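Local coordinates for protein 11R-lipoxygenase (Gersemia fruticosa, PDB 3VF1) that probably catalyses the iron-dependent insertion of molecular oxygen into polyunsaturated fatty acids, under the control of calcium, at residues K376-C381 and P599-K604. Numbering follows the deposited sequence.
Sequences KLWLRC and PPPTEK
Pro599 meets Trp378 through its backbone. Its carbonyl carbon C lies 3.7 Å from CZ2 of the indole, while its CB points away from the helix. The peptide bond to Pro600 sits against the benzo end of the tryptophan. Pro600 makes the main contact. Its N lies 3.5 Å from Trp378 CZ2. The side chains cross at about a right angle, but the proline ring lies nearly parallel to the indole, flat over it. CB is placed over one face of the indole, 4.1 Å from the centroid of the six-membered ring and 16° off its normal. This is a CH-pi contact, with CB displaced toward the rim. CD of Pro600 packs 3.8 Å from Trp378 CH2. The indole gets there because CG lies beside the backbone N (chi1 -81°), anti to the carbonyl carbon, on a CB that points toward the loop. Pro601 comes next, past the pyrrole end. Its CD is 4.1 Å from Trp378 NE1, and its ring also touches Met374, one turn earlier on helix 369-410. Lys604 returns to this part of the chain with a salt bridge to Asp367.

The contact joins the long helix 369-410 to the loop between helices 582-586 and 609-615, within the lipoxygenase domain and away from the iron site. Met596 also touches Trp378, and Tyr352 touches Pro600. An alanine in place of Trp378 would probably open a gap beneath Pro600 and deprive its CB of the aromatic face. No hydrogen bond links the two segments. None of the three prolines has a backbone N-H to donate, and their rings restrict the chain. The pairing thus rests on dispersion and on slightly polarised proline C-H groups against the electron-rich indole, with a stiff run of loop laid along it.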
loop_
_atom_site.group_PDB
_atom_site.type_symbol
_atom_site.label_atom_id
_atom_site.label_comp_id
_atom_site.label_asym_id
_atom_site.label_seq_id
_atom_site.Cartn_x
_atom_site.Cartn_y
_atom_site.Cartn_z
ATOM N N LYS A 376 27.298 10.786 -4.342
ATOM C CA LYS A 376 26.367 9.896 -3.659
ATOM C C LYS A 376 25.007 10.558 -3.448
ATOM O O LYS A 376 23.970 9.911 -3.588
ATOM C CB LYS A 376 26.948 9.439 -2.319
ATOM C CG LYS A 376 28.100 8.453 -2.457
ATOM C CD LYS A 376 28.519 7.871 -1.116
ATOM C CE LYS A 376 29.056 8.936 -0.173
ATOM N NZ LYS A 376 29.512 8.352 1.119
ATOM N N LEU A 377 25.013 11.843 -3.111
ATOM C CA LEU A 377 23.772 12.570 -2.873
ATOM C C LEU A 377 22.901 12.597 -4.122
ATOM O O LEU A 377 21.681 12.474 -4.035
ATOM C CB LEU A 377 24.065 13.998 -2.406
ATOM C CG LEU A 377 24.649 14.114 -0.995
ATOM C CD1 LEU A 377 25.177 15.519 -0.739
ATOM C CD2 LEU A 377 23.607 13.741 0.047
ATOM N N TRP A 378 23.530 12.749 -5.282
ATOM C CA TRP A 378 22.798 12.808 -6.545
ATOM C C TRP A 378 22.237 11.446 -6.944
ATOM O O TRP A 378 21.210 11.367 -7.617
ATOM C CB TRP A 378 23.690 13.360 -7.658
ATOM C CG TRP A 378 23.785 14.861 -7.654
ATOM C CD1 TRP A 378 24.754 15.624 -7.068
ATOM C CD2 TRP A 378 22.866 15.778 -8.262
ATOM N NE1 TRP A 378 24.497 16.956 -7.276
ATOM C CE2 TRP A 378 23.345 17.078 -8.005
ATOM C CE3 TRP A 378 21.689 15.625 -8.998
ATOM C CZ2 TRP A 378 22.685 18.217 -8.459
ATOM C CZ3 TRP A 378 21.035 16.758 -9.448
ATOM C CH2 TRP A 378 21.536 18.036 -9.179
ATOM N N LEU A 379 22.906 10.377 -6.526
ATOM C CA LEU A 379 22.419 9.026 -6.789
ATOM C C LEU A 379 21.175 8.742 -5.950
ATOM O O LEU A 379 20.205 8.163 -6.437
ATOM C CB LEU A 379 23.508 7.994 -6.484
ATOM C CG LEU A 379 23.147 6.534 -6.759
ATOM C CD1 LEU A 379 22.874 6.305 -8.238
ATOM C CD2 LEU A 379 24.258 5.612 -6.273
ATOM N N ARG A 380 21.208 9.156 -4.688
ATOM C CA ARG A 380 20.075 8.972 -3.789
ATOM C C ARG A 380 18.883 9.821 -4.216
ATOM O O ARG A 380 17.734 9.400 -4.092
ATOM C CB ARG A 380 20.472 9.327 -2.355
ATOM C CG ARG A 380 21.492 8.384 -1.748
ATOM C CD ARG A 380 20.901 7.003 -1.527
ATOM N NE ARG A 380 19.812 7.022 -0.553
ATOM C CZ ARG A 380 18.927 6.042 -0.395
ATOM N NH1 ARG A 380 18.983 4.953 -1.152
ATOM N NH2 ARG A 380 17.974 6.154 0.519
ATOM N N CYS A 381 19.157 11.019 -4.717
ATOM C CA CYS A 381 18.095 11.910 -5.160
ATOM C C CYS A 381 17.297 11.255 -6.280
ATOM O O CYS A 381 16.067 11.306 -6.290
ATOM C CB CYS A 381 18.667 13.248 -5.628
ATOM S SG CYS A 381 17.408 14.526 -5.895
ATOM N N PRO A 599 22.346 22.557 -10.635
ATOM C CA PRO A 599 22.749 21.451 -11.504
ATOM C C PRO A 599 23.949 20.718 -10.921
ATOM O O PRO A 599 24.653 21.279 -10.084
ATOM C CB PRO A 599 23.120 22.148 -12.818
ATOM C CG PRO A 599 23.427 23.559 -12.438
ATOM C CD PRO A 599 22.548 23.872 -11.268
ATOM N N PRO A 600 24.181 19.473 -11.356
ATOM C CA PRO A 600 25.312 18.695 -10.841
ATOM C C PRO A 600 26.641 19.313 -11.249
ATOM O O PRO A 600 26.664 20.179 -12.122
ATOM C CB PRO A 600 25.128 17.329 -11.506
ATOM C CG PRO A 600 24.366 17.617 -12.754
ATOM C CD PRO A 600 23.455 18.763 -12.422
ATOM N N PRO A 601 27.741 18.877 -10.622
ATOM C CA PRO A 601 29.066 19.389 -10.980
ATOM C C PRO A 601 29.504 18.901 -12.355
ATOM O O PRO A 601 29.113 17.811 -12.772
ATOM C CB PRO A 601 29.969 18.802 -9.892
ATOM C CG PRO A 601 29.278 17.562 -9.457
ATOM C CD PRO A 601 27.809 17.856 -9.561
ATOM N N THR A 602 30.298 19.706 -13.051
ATOM C CA THR A 602 30.809 19.327 -14.362
ATOM C C THR A 602 32.310 19.049 -14.309
ATOM O O THR A 602 32.882 18.518 -15.260
ATOM C CB THR A 602 30.543 20.427 -15.405
ATOM O OG1 THR A 602 31.049 21.679 -14.925
ATOM C CG2 THR A 602 29.051 20.557 -15.681
ATOM N N GLU A 603 32.938 19.406 -13.192
ATOM C CA GLU A 603 34.374 19.225 -13.029
ATOM C C GLU A 603 34.705 18.609 -11.675
ATOM O O GLU A 603 33.887 18.626 -10.755
ATOM C CB GLU A 603 35.095 20.568 -13.162
ATOM C CG GLU A 603 35.035 21.179 -14.551
ATOM C CD GLU A 603 35.760 22.510 -14.630
ATOM O OE1 GLU A 603 35.555 23.354 -13.731
ATOM O OE2 GLU A 603 36.540 22.710 -15.585
ATOM N N LYS A 604 35.914 18.071 -11.560
ATOM C CA LYS A 604 36.391 17.517 -10.300
ATOM C C LYS A 604 36.908 18.631 -9.394
ATOM O O LYS A 604 37.227 19.723 -9.860
ATOM C CB LYS A 604 37.517 16.511 -10.551
ATOM C CG LYS A 604 37.179 15.399 -11.532
ATOM C CD LYS A 604 36.074 14.503 -11.012
ATOM C CE LYS A 604 36.020 13.193 -11.791
ATOM N NZ LYS A 604 37.130 12.257 -11.463
#